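Local structure of tail assembly chaperone (2OB9) at residues L69-I77 / E94-H105; M15-V23 / K32-G40. The protein probably acts as a chaperone in assembly of the phage HK97 tail, forming a spiral structure as its relatives are thought to do. All blocks are in the same frame, centred on the assembly; numbering follows the deposited sequence.

Two contacts within one small chain illustrate how a compact subunit can join its packing core to its assembly surfaces. Contact 2 (M15-V23 / K32-G40) pairs the two strands of a beta hairpin; contact 1 (L69-I77 / E94-H105) lays a long helix against the later passage from helix 94-98 through a short loop into helix 103-113. They follow one another along the chain, on opposite sides of its centre, with their own centres about 17 Å apart. Even so they meet directly, where L75 CD2 lies 3.5 Å from P38 CB. Both also face neighbouring copies of the protein: H105 and D72 of contact 1 bond to a second subunit, R19 and E37 of contact 2 to a third.

Contact 1: residues L69-I77 / E94-H105; sequences LCADVVLFI and EEQVREIYGPVH
Y101 meets helix 69-77 from several directions, and its ring, with that of F76, organises the contact. One face of the tyrosine ring receives V73 CG1, 4.1 Å from the ring centroid in a CH-pi contact, while L69 CD1 approaches CD2 obliquely. The ring edge is turned on the face of F76: CE1 of Y101 lies 3.8 Å from F76 CG, and the planes stand at 81° in a T-shaped pair. F76 holds its CG anti to the backbone N (chi1 173°), which swings its ring out so that one face is turned to both Y101 and H105. H105 CB sits over that face, 4.0 Å from the centroid, and the imidazole adds an offset edge-to-face contact with planes at 66°. V97 CG1 approaches the F76 ring obliquely, 4.0 Å from CD2. V73 also reaches the other helix, its CG1 packing on R98 CG at 3.6 Å and its CG2 lying against the CG of E94. R98 NH2 is modelled in a salt bridge to E94 OE2, though its short length is doubtful, and R98 NE is buried without a partner; E94 OE1 pairs with R45. H105 NE2 is bonded to the A11 carbonyl of a second subunit. The chemistry across the interface is thus apolar and aromatic, suggesting that shape and ring orientation, rather than polar bonds between the segments, largely set how the helix meets this passage.

Contact 2: residues M15-V23 / K32-G40; sequences MAGFRHKTV and KVVLREPSG
Strands 20-23 and 32-36 run antiparallel, K21 with L35 and V23 with V33 as hydrogen-bonded pairs, alternating with the non-hydrogen-bonded pairs H20 with R36 and T22 with V34. Each hydrogen-bonded pair has two backbone bonds, among them K21 N to L35 O at 2.8 Å and V33 N to V23 O at 2.9 Å. Beyond the strand end the pairing continues with a side chain substituted for a carbonyl: E37 N donates to R19 O at 3.0 Å, while R19 N gives its hydrogen to E37 OE2 at 2.8 Å, on the anti side of the carboxylate. The extended glutamate chain (chi2 -179°) reaches back to that amide. The other carboxylate oxygen, OE1, forms a salt bridge with R107 of a third subunit. F18 lies beside R36, pointing the same way. R36 CD sits over the ring face, 3.9 Å from the centroid, and the guanidinium stacks on it with planes at 30° and centres 4.3 Å apart. R36 NH1 bonds E37 O at 3.2 Å and bridges to D78, which restrain the guanidinium as it stacks. At the ring edge lie E37 O and S39 CA. On the opposite sheet face V23 CG2 packs on L35 CD1 at 3.8 Å, where both side chains also touch helix 103-113. This is a two-stranded beta hairpin, extended by strand 80-81 into an antiparallel sheet, with a cation-pi stack of F18 and R36 at the end where the first strand begins and the second ends.

Contact 1: residues L69-I77 / E94-H105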
loop_
_atom_site.group_PDB
_atom_site.type_symbol
_atom_site.label_atom_id
_atom_site.label_comp_id
_atom_site.label_asym_id
_atom_site.label_seq_id
_atom_site.Cartn_x
_atom_site.Cartn_y
_atom_site.Cartn_z
ATOM N N LEU A 69 -22.508 -12.619 8.082
ATOM C CA LEU A 69 -23.514 -13.224 8.918
ATOM C C LEU A 69 -23.018 -13.379 10.361
ATOM O O LEU A 69 -23.672 -12.920 11.265
ATOM C CB LEU A 69 -23.954 -14.558 8.328
ATOM C CG LEU A 69 -25.054 -15.268 9.118
ATOM C CD1 LEU A 69 -26.445 -14.617 8.833
ATOM C CD2 LEU A 69 -25.001 -16.809 8.811
ATOM N N CYS A 70 -21.870 -14.022 10.553
ATOM C CA CYS A 70 -21.189 -14.094 11.844
ATOM C C CYS A 70 -21.045 -12.775 12.565
ATOM O O CYS A 70 -21.290 -12.696 13.770
ATOM C CB CYS A 70 -19.792 -14.693 11.694
ATOM S SG CYS A 70 -19.870 -16.341 11.118
ATOM N N ALA A 71 -20.588 -11.764 11.835
ATOM C CA ALA A 71 -20.448 -10.412 12.363
ATOM C C ALA A 71 -21.802 -9.828 12.724
ATOM O O ALA A 71 -21.932 -9.183 13.779
ATOM C CB ALA A 71 -19.759 -9.531 11.358
ATOM N N ASP A 72 -22.813 -10.050 11.861
ATOM C CA ASP A 72 -24.158 -9.545 12.135
ATOM C C ASP A 72 -24.679 -10.180 13.432
ATOM O O ASP A 72 -25.213 -9.492 14.309
ATOM C CB ASP A 72 -25.134 -9.793 10.975
ATOM C CG ASP A 72 -24.930 -8.848 9.805
ATOM O OD1 ASP A 72 -24.028 -7.986 9.869
ATOM O OD2 ASP A 72 -25.655 -8.980 8.783
ATOM N N VAL A 73 -24.530 -11.488 13.591
ATOM C CA VAL A 73 -25.089 -12.069 14.827
ATOM C C VAL A 73 -24.468 -11.505 16.120
ATOM O O VAL A 73 -25.164 -11.384 17.097
ATOM C CB VAL A 73 -25.316 -13.644 14.833
ATOM C CG1 VAL A 73 -25.333 -14.255 13.451
ATOM C CG2 VAL A 73 -24.433 -14.363 15.834
ATOM N N VAL A 74 -23.183 -11.116 16.072
ATOM C CA VAL A 74 -22.407 -10.526 17.176
ATOM C C VAL A 74 -22.916 -9.166 17.571
ATOM O O VAL A 74 -23.028 -8.856 18.769
ATOM C CB VAL A 74 -20.884 -10.428 16.802
ATOM C CG1 VAL A 74 -20.146 -9.231 17.508
ATOM C CG2 VAL A 74 -20.205 -11.734 17.067
ATOM N N LEU A 75 -23.207 -8.340 16.577
ATOM C CA LEU A 75 -23.871 -7.094 16.840
ATOM C C LEU A 75 -25.269 -7.363 17.386
ATOM O O LEU A 75 -25.734 -6.657 18.279
ATOM C CB LEU A 75 -23.934 -6.193 15.576
ATOM C CG LEU A 75 -22.821 -5.220 15.268
ATOM C CD1 LEU A 75 -23.189 -4.312 14.085
ATOM C CD2 LEU A 75 -22.483 -4.406 16.509
ATOM N N PHE A 76 -25.969 -8.339 16.818
ATOM C CA PHE A 76 -27.367 -8.617 17.241
ATOM C C PHE A 76 -27.518 -8.951 18.719
ATOM O O PHE A 76 -28.420 -8.452 19.430
ATOM C CB PHE A 76 -27.996 -9.739 16.402
ATOM C CG PHE A 76 -29.369 -10.163 16.902
ATOM C CD1 PHE A 76 -30.496 -9.380 16.647
ATOM C CD2 PHE A 76 -29.532 -11.344 17.641
ATOM C CE1 PHE A 76 -31.767 -9.768 17.114
ATOM C CE2 PHE A 76 -30.816 -11.729 18.115
ATOM C CZ PHE A 76 -31.914 -10.948 17.828
ATOM N N ILE A 77 -26.655 -9.848 19.157
ATOM C CA ILE A 77 -26.626 -10.295 20.506
ATOM C C ILE A 77 -26.402 -9.114 21.449
ATOM O O ILE A 77 -26.887 -9.108 22.558
ATOM C CB ILE A 77 -25.553 -11.340 20.625
ATOM C CG1 ILE A 77 -26.094 -12.686 20.151
ATOM C CG2 ILE A 77 -24.959 -11.397 22.014
ATOM C CD1 ILE A 77 -24.958 -13.625 19.715
ATOM N N GLU A 94 -23.267 -16.935 20.996
ATOM C CA GLU A 94 -23.225 -16.449 19.623
ATOM C C GLU A 94 -23.570 -17.563 18.653
ATOM O O GLU A 94 -24.444 -17.422 17.804
ATOM C CB GLU A 94 -21.829 -15.896 19.311
ATOM C CG GLU A 94 -21.587 -15.484 17.837
ATOM C CD GLU A 94 -20.080 -15.378 17.513
ATOM O OE1 GLU A 94 -19.500 -14.280 17.720
ATOM O OE2 GLU A 94 -19.482 -16.394 17.070
ATOM N N GLU A 95 -22.870 -18.669 18.813
ATOM C CA GLU A 95 -22.991 -19.855 17.984
ATOM C C GLU A 95 -24.382 -20.493 18.014
ATOM O O GLU A 95 -24.870 -20.946 16.980
ATOM C CB GLU A 95 -21.912 -20.856 18.428
ATOM C CG GLU A 95 -21.556 -20.681 19.922
ATOM C CD GLU A 95 -20.355 -19.759 20.218
ATOM O OE1 GLU A 95 -19.253 -19.945 19.639
ATOM O OE2 GLU A 95 -20.504 -18.876 21.090
ATOM N N GLN A 96 -25.006 -20.531 19.193
ATOM C CA GLN A 96 -26.411 -20.924 19.352
ATOM C C GLN A 96 -27.335 -20.009 18.539
ATOM O O GLN A 96 -28.244 -20.475 17.880
ATOM C CB GLN A 96 -26.816 -20.849 20.837
ATOM C CG GLN A 96 -26.280 -21.981 21.753
ATOM C CD GLN A 96 -24.752 -22.090 21.815
ATOM O OE1 GLN A 96 -24.052 -21.117 22.101
ATOM N NE2 GLN A 96 -24.237 -23.297 21.557
ATOM N N VAL A 97 -27.102 -18.702 18.606
ATOM C CA VAL A 97 -27.933 -17.712 17.887
ATOM C C VAL A 97 -27.722 -17.778 16.368
ATOM O O VAL A 97 -28.662 -17.656 15.609
ATOM C CB VAL A 97 -27.725 -16.244 18.442
ATOM C CG1 VAL A 97 -28.485 -15.213 17.615
ATOM C CG2 VAL A 97 -28.115 -16.155 19.915
ATOM N N ARG A 98 -26.472 -17.966 15.953
ATOM C CA ARG A 98 -26.110 -18.152 14.546
ATOM C C ARG A 98 -26.945 -19.204 13.778
ATOM O O ARG A 98 -27.305 -18.969 12.617
ATOM C CB ARG A 98 -24.606 -18.466 14.412
ATOM C CG ARG A 98 -23.861 -17.572 13.408
ATOM C CD ARG A 98 -22.442 -18.110 13.070
ATOM N NE ARG A 98 -21.459 -17.819 14.113
ATOM C CZ ARG A 98 -20.578 -18.689 14.603
ATOM N NH1 ARG A 98 -20.534 -19.932 14.158
ATOM N NH2 ARG A 98 -19.731 -18.306 15.547
ATOM N N GLU A 99 -27.282 -20.334 14.410
ATOM C CA GLU A 99 -28.091 -21.349 13.710
ATOM C C GLU A 99 -29.586 -21.038 13.500
ATOM O O GLU A 99 -30.223 -21.632 12.607
ATOM C CB GLU A 99 -27.892 -22.769 14.261
ATOM C CG GLU A 99 -27.933 -22.953 15.750
ATOM C CD GLU A 99 -27.975 -24.442 16.145
ATOM O OE1 GLU A 99 -28.877 -25.173 15.655
ATOM O OE2 GLU A 99 -27.106 -24.877 16.945
ATOM N N ILE A 100 -30.131 -20.101 14.271
ATOM C CA ILE A 100 -31.526 -19.714 14.120
ATOM C C ILE A 100 -31.706 -18.315 13.564
ATOM O O ILE A 100 -32.828 -17.905 13.299
ATOM C CB ILE A 100 -32.384 -19.862 15.468
ATOM C CG1 ILE A 100 -32.582 -18.525 16.245
ATOM C CG2 ILE A 100 -32.003 -21.119 16.285
ATOM C CD1 ILE A 100 -31.454 -17.911 17.038
ATOM N N TYR A 101 -30.616 -17.567 13.413
ATOM C CA TYR A 101 -30.685 -16.204 12.928
ATOM C C TYR A 101 -31.324 -16.118 11.538
ATOM O O TYR A 101 -30.872 -16.750 10.565
ATOM C CB TYR A 101 -29.287 -15.588 12.928
ATOM C CG TYR A 101 -29.180 -14.093 12.676
ATOM C CD1 TYR A 101 -29.145 -13.178 13.743
ATOM C CD2 TYR A 101 -29.018 -13.593 11.377
ATOM C CE1 TYR A 101 -28.981 -11.795 13.508
ATOM C CE2 TYR A 101 -28.851 -12.224 11.133
ATOM C CZ TYR A 101 -28.844 -11.328 12.209
ATOM O OH TYR A 101 -28.688 -9.975 11.979
ATOM N N GLY A 102 -32.379 -15.320 11.450
ATOM C CA GLY A 102 -33.074 -15.136 10.194
ATOM C C GLY A 102 -33.658 -13.746 10.085
ATOM O O GLY A 102 -33.162 -12.809 10.727
ATOM N N PRO A 103 -34.695 -13.596 9.248
ATOM C CA PRO A 103 -35.264 -12.306 8.828
ATOM C C PRO A 103 -35.658 -11.331 9.960
ATOM O O PRO A 103 -35.402 -10.137 9.849
ATOM C CB PRO A 103 -36.493 -12.727 8.002
ATOM C CG PRO A 103 -36.124 -14.062 7.452
ATOM C CD PRO A 103 -35.367 -14.727 8.588
ATOM N N VAL A 104 -36.299 -11.822 11.008
ATOM C CA VAL A 104 -36.696 -10.983 12.137
ATOM C C VAL A 104 -35.479 -10.407 12.882
ATOM O O VAL A 104 -35.392 -9.195 13.091
ATOM C CB VAL A 104 -37.685 -11.726 13.105
ATOM C CG1 VAL A 104 -38.045 -10.849 14.327
ATOM C CG2 VAL A 104 -38.931 -12.143 12.346
ATOM N N HIS A 105 -34.546 -11.281 13.262
ATOM C CA HIS A 105 -33.323 -10.872 13.943
ATOM C C HIS A 105 -32.583 -9.813 13.138
ATOM O O HIS A 105 -32.106 -8.826 13.667
ATOM C CB HIS A 105 -32.405 -12.077 14.164
ATOM C CG HIS A 105 -33.099 -13.250 14.781
ATOM N ND1 HIS A 105 -33.986 -14.036 14.082
ATOM C CD2 HIS A 105 -33.070 -13.742 16.042
ATOM C CE1 HIS A 105 -34.452 -14.981 14.870
ATOM N NE2 HIS A 105 -33.932 -14.806 16.075
#

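Contact 2: residues M15-V23 / K32-G40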
loop_
_atom_site.group_PDB
_atom_site.type_symbol
_atom_site.label_atom_id
_atom_site.label_comp_id
_atom_site.label_asym_id
_atom_site.label_seq_id
_atom_site.Cartn_x
_atom_site.Cartn_y
_atom_site.Cartn_z
HETATM N N MSE A 15 -28.696 2.136 31.478
HETATM C CA MSE A 15 -28.703 2.477 30.048
HETATM C C MSE A 15 -28.528 3.955 29.708
HETATM O O MSE A 15 -28.867 4.367 28.608
HETATM C CB MSE A 15 -29.927 1.885 29.312
HETATM C CG MSE A 15 -29.792 0.403 29.034
HETATM SE SE MSE A 15 -30.498 -0.108 27.285
HETATM C CE MSE A 15 -32.341 0.364 27.285
ATOM N N ALA A 16 -27.994 4.741 30.651
ATOM C CA ALA A 16 -27.497 6.104 30.382
ATOM C C ALA A 16 -26.439 6.124 29.251
ATOM O O ALA A 16 -26.230 7.158 28.587
ATOM C CB ALA A 16 -26.913 6.702 31.663
ATOM N N GLY A 17 -25.753 4.997 29.074
ATOM C CA GLY A 17 -24.672 4.896 28.128
ATOM C C GLY A 17 -25.127 4.689 26.704
ATOM O O GLY A 17 -24.332 4.817 25.818
ATOM N N PHE A 18 -26.412 4.433 26.474
ATOM C CA PHE A 18 -26.884 3.931 25.182
ATOM C C PHE A 18 -28.145 4.625 24.735
ATOM O O PHE A 18 -29.089 4.653 25.464
ATOM C CB PHE A 18 -27.198 2.414 25.280
ATOM C CG PHE A 18 -26.001 1.589 25.549
ATOM C CD1 PHE A 18 -25.273 1.065 24.507
ATOM C CD2 PHE A 18 -25.537 1.407 26.858
ATOM C CE1 PHE A 18 -24.129 0.343 24.745
ATOM C CE2 PHE A 18 -24.375 0.698 27.098
ATOM C CZ PHE A 18 -23.677 0.160 26.031
ATOM N N ARG A 19 -28.158 5.151 23.517
ATOM C CA ARG A 19 -29.425 5.351 22.797
ATOM C C ARG A 19 -30.194 4.022 22.716
ATOM O O ARG A 19 -29.609 2.972 22.527
ATOM C CB ARG A 19 -29.151 5.848 21.382
ATOM C CG ARG A 19 -28.618 7.246 21.371
ATOM C CD ARG A 19 -28.409 7.708 19.966
ATOM N NE ARG A 19 -27.821 9.028 19.951
ATOM C CZ ARG A 19 -27.277 9.587 18.881
ATOM N NH1 ARG A 19 -27.275 8.940 17.720
ATOM N NH2 ARG A 19 -26.748 10.798 18.972
ATOM N N HIS A 20 -31.509 4.071 22.864
ATOM C CA HIS A 20 -32.288 2.844 22.957
ATOM C C HIS A 20 -33.755 3.155 22.740
ATOM O O HIS A 20 -34.152 4.304 22.848
ATOM C CB HIS A 20 -32.059 2.133 24.297
ATOM C CG HIS A 20 -32.448 2.942 25.505
ATOM N ND1 HIS A 20 -33.597 2.694 26.243
ATOM C CD2 HIS A 20 -31.820 3.971 26.124
ATOM C CE1 HIS A 20 -33.664 3.546 27.248
ATOM N NE2 HIS A 20 -32.608 4.340 27.193
ATOM N N LYS A 21 -34.546 2.133 22.413
ATOM C CA LYS A 21 -35.987 2.314 22.252
ATOM C C LYS A 21 -36.764 1.022 22.510
ATOM O O LYS A 21 -36.207 -0.067 22.469
ATOM C CB LYS A 21 -36.333 2.890 20.855
ATOM C CG LYS A 21 -35.685 2.153 19.673
ATOM C CD LYS A 21 -36.277 2.652 18.359
ATOM C CE LYS A 21 -35.955 1.690 17.236
ATOM N NZ LYS A 21 -34.845 2.142 16.337
ATOM N N THR A 22 -38.056 1.170 22.784
ATOM C CA THR A 22 -38.950 0.053 22.875
ATOM C C THR A 22 -39.585 -0.199 21.530
ATOM O O THR A 22 -40.113 0.709 20.889
ATOM C CB THR A 22 -40.003 0.267 23.960
ATOM O OG1 THR A 22 -39.338 0.416 25.221
ATOM C CG2 THR A 22 -40.936 -0.947 24.054
ATOM N N VAL A 23 -39.508 -1.455 21.114
ATOM C CA VAL A 23 -40.023 -1.955 19.859
ATOM C C VAL A 23 -40.973 -3.143 20.166
ATOM O O VAL A 23 -40.637 -4.029 20.943
ATOM C CB VAL A 23 -38.823 -2.405 18.941
ATOM C CG1 VAL A 23 -39.271 -3.270 17.778
ATOM C CG2 VAL A 23 -38.100 -1.210 18.435
ATOM N N LYS A 32 -42.694 -6.903 23.471
ATOM C CA LYS A 32 -41.851 -5.736 23.397
ATOM C C LYS A 32 -40.445 -6.135 23.818
ATOM O O LYS A 32 -40.269 -6.945 24.736
ATOM C CB LYS A 32 -42.327 -4.606 24.314
ATOM C CG LYS A 32 -43.676 -4.015 24.028
ATOM C CD LYS A 32 -44.103 -3.123 25.229
ATOM C CE LYS A 32 -44.969 -3.939 26.242
ATOM N NZ LYS A 32 -45.169 -3.306 27.621
ATOM N N VAL A 33 -39.459 -5.574 23.108
ATOM C CA VAL A 33 -38.046 -5.703 23.421
ATOM C C VAL A 33 -37.514 -4.280 23.466
ATOM O O VAL A 33 -38.207 -3.339 23.078
ATOM C CB VAL A 33 -37.250 -6.537 22.337
ATOM C CG1 VAL A 33 -37.858 -7.919 22.180
ATOM C CG2 VAL A 33 -37.129 -5.781 20.950
ATOM N N VAL A 34 -36.301 -4.129 23.977
ATOM C CA VAL A 34 -35.598 -2.874 23.955
ATOM C C VAL A 34 -34.387 -3.064 23.053
ATOM O O VAL A 34 -33.640 -4.022 23.177
ATOM C CB VAL A 34 -35.190 -2.427 25.396
ATOM C CG1 VAL A 34 -34.156 -1.308 25.347
ATOM C CG2 VAL A 34 -36.420 -1.985 26.218
ATOM N N LEU A 35 -34.238 -2.165 22.106
ATOM C CA LEU A 35 -33.094 -2.131 21.221
ATOM C C LEU A 35 -32.188 -0.975 21.644
ATOM O O LEU A 35 -32.643 0.161 21.795
ATOM C CB LEU A 35 -33.559 -1.896 19.750
ATOM C CG LEU A 35 -34.409 -2.982 19.065
ATOM C CD1 LEU A 35 -34.648 -2.655 17.593
ATOM C CD2 LEU A 35 -33.805 -4.409 19.220
ATOM N N ARG A 36 -30.910 -1.285 21.822
ATOM C CA ARG A 36 -29.900 -0.300 22.181
ATOM C C ARG A 36 -28.866 -0.244 21.049
ATOM O O ARG A 36 -28.693 -1.216 20.366
ATOM C CB ARG A 36 -29.261 -0.664 23.547
ATOM C CG ARG A 36 -28.232 -1.781 23.511
ATOM C CD ARG A 36 -27.544 -1.731 24.834
ATOM N NE ARG A 36 -26.686 -2.820 25.302
ATOM C CZ ARG A 36 -25.569 -3.246 24.720
ATOM N NH1 ARG A 36 -25.228 -2.802 23.502
ATOM N NH2 ARG A 36 -24.814 -4.184 25.336
ATOM N N GLU A 37 -28.236 0.906 20.822
ATOM C CA GLU A 37 -27.077 0.982 19.951
ATOM C C GLU A 37 -25.979 0.023 20.480
ATOM O O GLU A 37 -25.967 -0.288 21.654
ATOM C CB GLU A 37 -26.554 2.413 19.880
ATOM C CG GLU A 37 -25.925 2.899 21.168
ATOM C CD GLU A 37 -25.461 4.327 21.049
ATOM O OE1 GLU A 37 -24.659 4.592 20.129
ATOM O OE2 GLU A 37 -25.878 5.170 21.876
ATOM N N PRO A 38 -25.094 -0.484 19.603
ATOM C CA PRO A 38 -24.041 -1.360 20.110
ATOM C C PRO A 38 -23.012 -0.654 20.960
ATOM O O PRO A 38 -22.739 0.547 20.770
ATOM C CB PRO A 38 -23.373 -1.898 18.836
ATOM C CG PRO A 38 -24.388 -1.656 17.760
ATOM C CD PRO A 38 -25.076 -0.405 18.129
ATOM N N SER A 39 -22.447 -1.420 21.883
ATOM C CA SER A 39 -21.418 -0.937 22.735
ATOM C C SER A 39 -20.158 -0.823 21.899
ATOM O O SER A 39 -20.102 -1.338 20.778
ATOM C CB SER A 39 -21.254 -1.873 23.957
ATOM O OG SER A 39 -20.305 -2.889 23.727
ATOM N N GLY A 40 -19.155 -0.103 22.400
ATOM C CA GLY A 40 -17.863 -0.068 21.690
ATOM C C GLY A 40 -17.106 -1.389 21.743
ATOM O O GLY A 40 -16.235 -1.635 20.928
#